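CRISPR-associated endoribonuclease Cse3 (Thermus thermophilus, PDB 2Y8Y) cleaves CRISPR transcripts as an endoribonuclease in antiviral defence and retains the processed crRNA as a bound product. Local coordinates at residues R104-K109 with V200-A205. Numbering follows the deposited sequence.
Sequences RANPAK and VGPGKA. With nucleotides of chain B.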
ATOM      1  N   ARG A 104      -3.817  -3.784  -0.185  1.00  9.47           N
ATOM      2  CA  ARG A 104      -4.982  -3.201  -0.828  1.00  9.76           C
ATOM      3  C   ARG A 104      -4.521  -2.669  -2.175  1.00 10.28           C
ATOM      4  O   ARG A 104      -3.675  -1.777  -2.227  1.00 10.01           O
ATOM      5  CB  ARG A 104      -5.543  -2.056   0.015  1.00  9.88           C
ATOM      6  CG  ARG A 104      -6.996  -1.747  -0.326  1.00  9.93           C
ATOM      7  CD  ARG A 104      -7.519  -0.526   0.424  1.00 11.77           C
ATOM      8  NE  ARG A 104      -8.970  -0.449   0.325  1.00 13.33           N
ATOM      9  CZ  ARG A 104      -9.695   0.572   0.757  1.00 14.25           C
ATOM     10  NH1 ARG A 104      -9.100   1.626   1.304  1.00 16.54           N
ATOM     11  NH2 ARG A 104     -11.018   0.540   0.627  1.00 15.69           N
ATOM     12  N   ALA A 105      -5.062  -3.222  -3.260  1.00  9.24           N
ATOM     13  CA  ALA A 105      -4.515  -2.988  -4.596  1.00  9.71           C
ATOM     14  C   ALA A 105      -5.593  -2.695  -5.614  1.00  9.91           C
ATOM     15  O   ALA A 105      -6.775  -2.833  -5.334  1.00 10.90           O
ATOM     16  CB  ALA A 105      -3.742  -4.197  -5.057  1.00 11.15           C
ATOM     17  N   ASN A 106      -5.139  -2.287  -6.798  1.00  8.80           N
ATOM     18  CA  ASN A 106      -6.001  -2.068  -7.961  1.00  9.78           C
ATOM     19  C   ASN A 106      -5.552  -3.008  -9.070  1.00  9.95           C
ATOM     20  O   ASN A 106      -4.805  -2.601  -9.957  1.00 11.50           O
ATOM     21  CB  ASN A 106      -5.888  -0.598  -8.393  1.00 11.83           C
ATOM     22  CG  ASN A 106      -6.658  -0.269  -9.662  1.00 14.58           C
ATOM     23  OD1 ASN A 106      -6.107   0.350 -10.575  1.00 18.03           O
ATOM     24  ND2 ASN A 106      -7.938  -0.643  -9.716  1.00 15.06           N
ATOM     25  N   PRO A 107      -5.973  -4.284  -9.009  1.00 10.30           N
ATOM     26  CA  PRO A 107      -5.541  -5.226 -10.047  1.00 10.18           C
ATOM     27  C   PRO A 107      -5.991  -4.730 -11.412  1.00 11.50           C
ATOM     28  O   PRO A 107      -7.163  -4.388 -11.594  1.00 11.77           O
ATOM     29  CB  PRO A 107      -6.247  -6.537  -9.661  1.00 10.69           C
ATOM     30  CG  PRO A 107      -6.519  -6.398  -8.156  1.00 10.88           C
ATOM     31  CD  PRO A 107      -6.831  -4.928  -7.995  1.00 10.28           C
ATOM     32  N   ALA A 108      -5.067  -4.684 -12.367  1.00  9.97           N
ATOM     33  CA  ALA A 108      -5.313  -4.011 -13.634  1.00 10.23           C
ATOM     34  C   ALA A 108      -4.475  -4.608 -14.743  1.00 10.86           C
ATOM     35  O   ALA A 108      -3.547  -5.379 -14.496  1.00 11.86           O
ATOM     36  CB  ALA A 108      -5.010  -2.503 -13.500  1.00 12.43           C
ATOM     37  N   LYS A 109      -4.841  -4.267 -15.969  1.00 11.19           N
ATOM     38  CA  LYS A 109      -4.049  -4.580 -17.157  1.00 11.96           C
ATOM     39  C   LYS A 109      -4.150  -3.399 -18.100  1.00 12.91           C
ATOM     40  O   LYS A 109      -5.095  -2.607 -18.026  1.00 12.81           O
ATOM     41  CB  LYS A 109      -4.586  -5.832 -17.854  1.00 14.65           C
ATOM     42  CG  LYS A 109      -5.965  -5.623 -18.468  1.00 14.24           C
ATOM     43  CD  LYS A 109      -6.615  -6.914 -18.936  1.00 21.53           C
ATOM     44  CE  LYS A 109      -5.934  -7.495 -20.145  1.00 28.02           C
ATOM     45  NZ  LYS A 109      -6.760  -8.612 -20.699  1.00 27.57           N
ATOM     46  N   VAL A 200       2.987  -2.190  -4.865  1.00  9.26           N
ATOM     47  CA  VAL A 200       2.485  -3.129  -5.874  1.00  8.97           C
ATOM     48  C   VAL A 200       1.222  -2.625  -6.581  1.00  8.94           C
ATOM     49  O   VAL A 200       0.126  -2.604  -6.003  1.00 10.23           O
ATOM     50  CB  VAL A 200       2.188  -4.496  -5.238  1.00  8.61           C
ATOM     51  CG1 VAL A 200       1.714  -5.483  -6.300  1.00 10.36           C
ATOM     52  CG2 VAL A 200       3.437  -5.032  -4.543  1.00 11.54           C
ATOM     53  N   GLY A 201       1.376  -2.253  -7.848  1.00  9.79           N
ATOM     54  CA  GLY A 201       0.231  -1.914  -8.686  1.00 11.10           C
ATOM     55  C   GLY A 201      -0.138  -0.439  -8.665  1.00 10.89           C
ATOM     56  O   GLY A 201       0.450   0.358  -7.928  1.00 10.28           O
ATOM     57  N   PRO A 202      -1.126  -0.054  -9.474  1.00  9.08           N
ATOM     58  CA  PRO A 202      -1.521   1.345  -9.614  1.00 10.29           C
ATOM     59  C   PRO A 202      -2.271   1.886  -8.396  1.00  9.26           C
ATOM     60  O   PRO A 202      -2.615   1.138  -7.479  1.00 10.15           O
ATOM     61  CB  PRO A 202      -2.396   1.354 -10.880  1.00 14.32           C
ATOM     62  CG  PRO A 202      -2.771  -0.065 -11.139  1.00 13.85           C
ATOM     63  CD  PRO A 202      -1.883  -0.971 -10.345  1.00 11.64           C
ATOM     64  N   GLY A 203      -2.504   3.194  -8.393  1.00 10.88           N
ATOM     65  CA  GLY A 203      -3.221   3.830  -7.297  1.00 11.60           C
ATOM     66  C   GLY A 203      -2.382   4.152  -6.074  1.00 11.83           C
ATOM     67  O   GLY A 203      -2.934   4.349  -4.991  1.00 12.02           O
ATOM     68  N   LYS A 204      -1.060   4.199  -6.225  1.00 11.37           N
ATOM     69  CA  LYS A 204      -0.183   4.462  -5.078  1.00 11.01           C
ATOM     70  C   LYS A 204      -0.438   5.833  -4.452  1.00 13.73           C
ATOM     71  O   LYS A 204      -0.214   6.027  -3.245  1.00 14.93           O
ATOM     72  CB  LYS A 204       1.292   4.301  -5.471  1.00 10.48           C
ATOM     73  CG  LYS A 204       1.656   2.871  -5.771  1.00 10.28           C
ATOM     74  CD  LYS A 204       3.124   2.769  -6.162  1.00  9.76           C
ATOM     75  CE  LYS A 204       3.510   1.383  -6.640  1.00  9.69           C
ATOM     76  NZ  LYS A 204       3.090   1.100  -8.052  1.00 11.21           N
ATOM     77  N   ALA A 205      -0.909   6.783  -5.248  1.00 12.20           N
ATOM     78  CA  ALA A 205      -1.234   8.108  -4.723  1.00 12.31           C
ATOM     79  C   ALA A 205      -2.680   8.188  -4.226  1.00 15.41           C
ATOM     80  O   ALA A 205      -3.230   9.289  -4.050  1.00 17.39           O
ATOM     81  CB  ALA A 205      -0.977   9.176  -5.785  1.00 15.04           C
TER
ATOM     82  P     G B  16       5.259   4.143  -9.303  1.00 13.17           P
ATOM     83  OP1   G B  16       5.861   4.306  -7.959  1.00 13.06           O
ATOM     84  OP2   G B  16       4.074   3.250  -9.459  1.00 13.99           O
ATOM     85  O5'   G B  16       4.915   5.559  -9.928  1.00 14.78           O
ATOM     86  C5'   G B  16       5.857   6.616  -9.909  1.00 14.36           C
ATOM     87  C4'   G B  16       5.312   7.845 -10.593  1.00 15.52           C
ATOM     88  O4'   G B  16       4.946   7.535 -11.961  1.00 16.61           O
ATOM     89  C3'   G B  16       4.036   8.434 -10.010  1.00 17.40           C
ATOM     90  O3'   G B  16       4.268   9.187  -8.838  1.00 18.77           O
ATOM     91  C2'   G B  16       3.517   9.262 -11.174  1.00 16.50           C
ATOM     92  O2'   G B  16       4.275  10.454 -11.316  1.00 19.54           O
ATOM     93  C1'   G B  16       3.841   8.343 -12.347  1.00 15.98           C
ATOM     94  N9    G B  16       2.698   7.471 -12.665  1.00 14.79           N
ATOM     95  C8    G B  16       2.514   6.145 -12.346  1.00 15.70           C
ATOM     96  N7    G B  16       1.361   5.697 -12.767  1.00 15.42           N
ATOM     97  C5    G B  16       0.750   6.791 -13.376  1.00 15.97           C
ATOM     98  C6    G B  16      -0.512   6.904 -14.012  1.00 16.37           C
ATOM     99  O6    G B  16      -1.384   6.036 -14.177  1.00 16.91           O
ATOM    100  N1    G B  16      -0.727   8.187 -14.493  1.00 16.52           N
ATOM    101  C2    G B  16       0.163   9.228 -14.390  1.00 17.77           C
ATOM    102  N2    G B  16      -0.224  10.402 -14.924  1.00 18.44           N
ATOM    103  N3    G B  16       1.345   9.133 -13.795  1.00 17.56           N
ATOM    104  C4    G B  16       1.570   7.892 -13.320  1.00 17.01           C
ATOM    105  P     G B  12      -4.829  -7.885 -23.875  1.00 17.22           P
ATOM    106  OP1   G B  12      -5.310  -8.856 -22.857  1.00 22.02           O
ATOM    107  OP2   G B  12      -5.516  -6.585 -24.000  1.00 19.37           O
ATOM    108  O5'   G B  12      -3.269  -7.662 -23.703  1.00 14.95           O
ATOM    109  C5'   G B  12      -2.762  -6.961 -22.586  1.00 13.95           C
ATOM    110  C4'   G B  12      -1.270  -7.073 -22.522  1.00 15.33           C
ATOM    111  O4'   G B  12      -0.682  -6.376 -23.645  1.00 16.36           O
ATOM    112  C3'   G B  12      -0.603  -6.436 -21.324  1.00 14.83           C
ATOM    113  O3'   G B  12      -0.708  -7.231 -20.168  1.00 12.97           O
ATOM    114  C2'   G B  12       0.824  -6.272 -21.821  1.00 15.07           C
ATOM    115  O2'   G B  12       1.489  -7.525 -21.832  1.00 15.67           O
ATOM    116  C1'   G B  12       0.574  -5.857 -23.265  1.00 17.67           C
ATOM    117  N9    G B  12       0.543  -4.400 -23.429  1.00 15.74           N
ATOM    118  C8    G B  12      -0.550  -3.583 -23.591  1.00 14.61           C
ATOM    119  N7    G B  12      -0.220  -2.329 -23.735  1.00 17.08           N
ATOM    120  C5    G B  12       1.173  -2.345 -23.691  1.00 15.22           C
ATOM    121  C6    G B  12       2.106  -1.293 -23.810  1.00 18.73           C
ATOM    122  O6    G B  12       1.873  -0.089 -23.986  1.00 19.58           O
ATOM    123  N1    G B  12       3.415  -1.770 -23.689  1.00 15.39           N
ATOM    124  C2    G B  12       3.793  -3.077 -23.507  1.00 15.93           C
ATOM    125  N2    G B  12       5.111  -3.344 -23.430  1.00 15.57           N
ATOM    126  N3    G B  12       2.928  -4.066 -23.401  1.00 15.02           N
ATOM    127  C4    G B  12       1.657  -3.617 -23.502  1.00 15.90           C
ATOM    128  P     U B  13      -0.547  -6.585 -18.718  1.00 12.33           P
ATOM    129  OP1   U B  13      -0.972  -7.618 -17.745  1.00 14.48           O
ATOM    130  OP2   U B  13      -1.227  -5.281 -18.712  1.00 11.46           O
ATOM    131  O5'   U B  13       1.016  -6.325 -18.600  1.00 12.41           O
ATOM    132  C5'   U B  13       1.933  -7.387 -18.456  1.00 13.79           C
ATOM    133  C4'   U B  13       3.336  -6.858 -18.403  1.00 11.94           C
ATOM    134  O4'   U B  13       3.663  -6.207 -19.659  1.00 13.31           O
ATOM    135  C3'   U B  13       3.592  -5.768 -17.384  1.00 13.68           C
ATOM    136  O3'   U B  13       3.697  -6.252 -16.066  1.00 13.06           O
ATOM    137  C2'   U B  13       4.865  -5.132 -17.926  1.00 12.92           C
ATOM    138  O2'   U B  13       5.980  -5.998 -17.740  1.00 15.19           O
ATOM    139  C1'   U B  13       4.525  -5.105 -19.412  1.00 14.57           C
ATOM    140  N1    U B  13       3.821  -3.858 -19.763  1.00 13.79           N
ATOM    141  C2    U B  13       4.606  -2.756 -20.026  1.00 16.14           C
ATOM    142  O2    U B  13       5.823  -2.797 -19.998  1.00 16.78           O
ATOM    143  N3    U B  13       3.945  -1.596 -20.325  1.00 12.97           N
ATOM    144  C4    U B  13       2.570  -1.439 -20.365  1.00 14.76           C
ATOM    145  O4    U B  13       2.120  -0.332 -20.643  1.00 15.91           O
ATOM    146  C5    U B  13       1.812  -2.617 -20.054  1.00 13.58           C
ATOM    147  C6    U B  13       2.439  -3.764 -19.760  1.00 11.63           C
TER
HETATM  148  O   HOH W   1      -2.400  -1.492  -6.562  1.00  9.59           O
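Asn106 lays its side chain across the ring of Pro202 where a strand and a loop meet with few side chains, and one water bridges their backbones. Followed outward, the Asn106 side chain starts with CB, which sits 3.8 Å from the Pro202 carbonyl O. With CG anti to the backbone N (chi1 176°), the side chain then crosses that of Pro202 at about a right angle. Its OD1 reaches Pro202 CG at 3.4 Å, while ND2 turns to the carbonyl of Gln176 on strand 173-186, a bond that fixes the amide's rotation. The backbone O of Asn106 rests against Pro202 CD, and Ala108 CB adds an apolar touch at CG of the same ring. Beside this packing the water accepts from Asn106 N (2.9 Å) and donates to the carbonyls of Val200 and Pro202, so three backbone groups are satisfied at once. On the RNA side, Lys204 NZ bonds Gly201 O (2.7 Å) from above the carbonyl plane and the G16 phosphate OP2 (2.8 Å), while Lys109 NZ holds OP1 of G12. Gly201 and Gly203 both adopt positive phi, where a CB would press on the preceding carbonyl O, in keeping with the RAMP family's characteristic glycine-rich loop, here facing bound RNA.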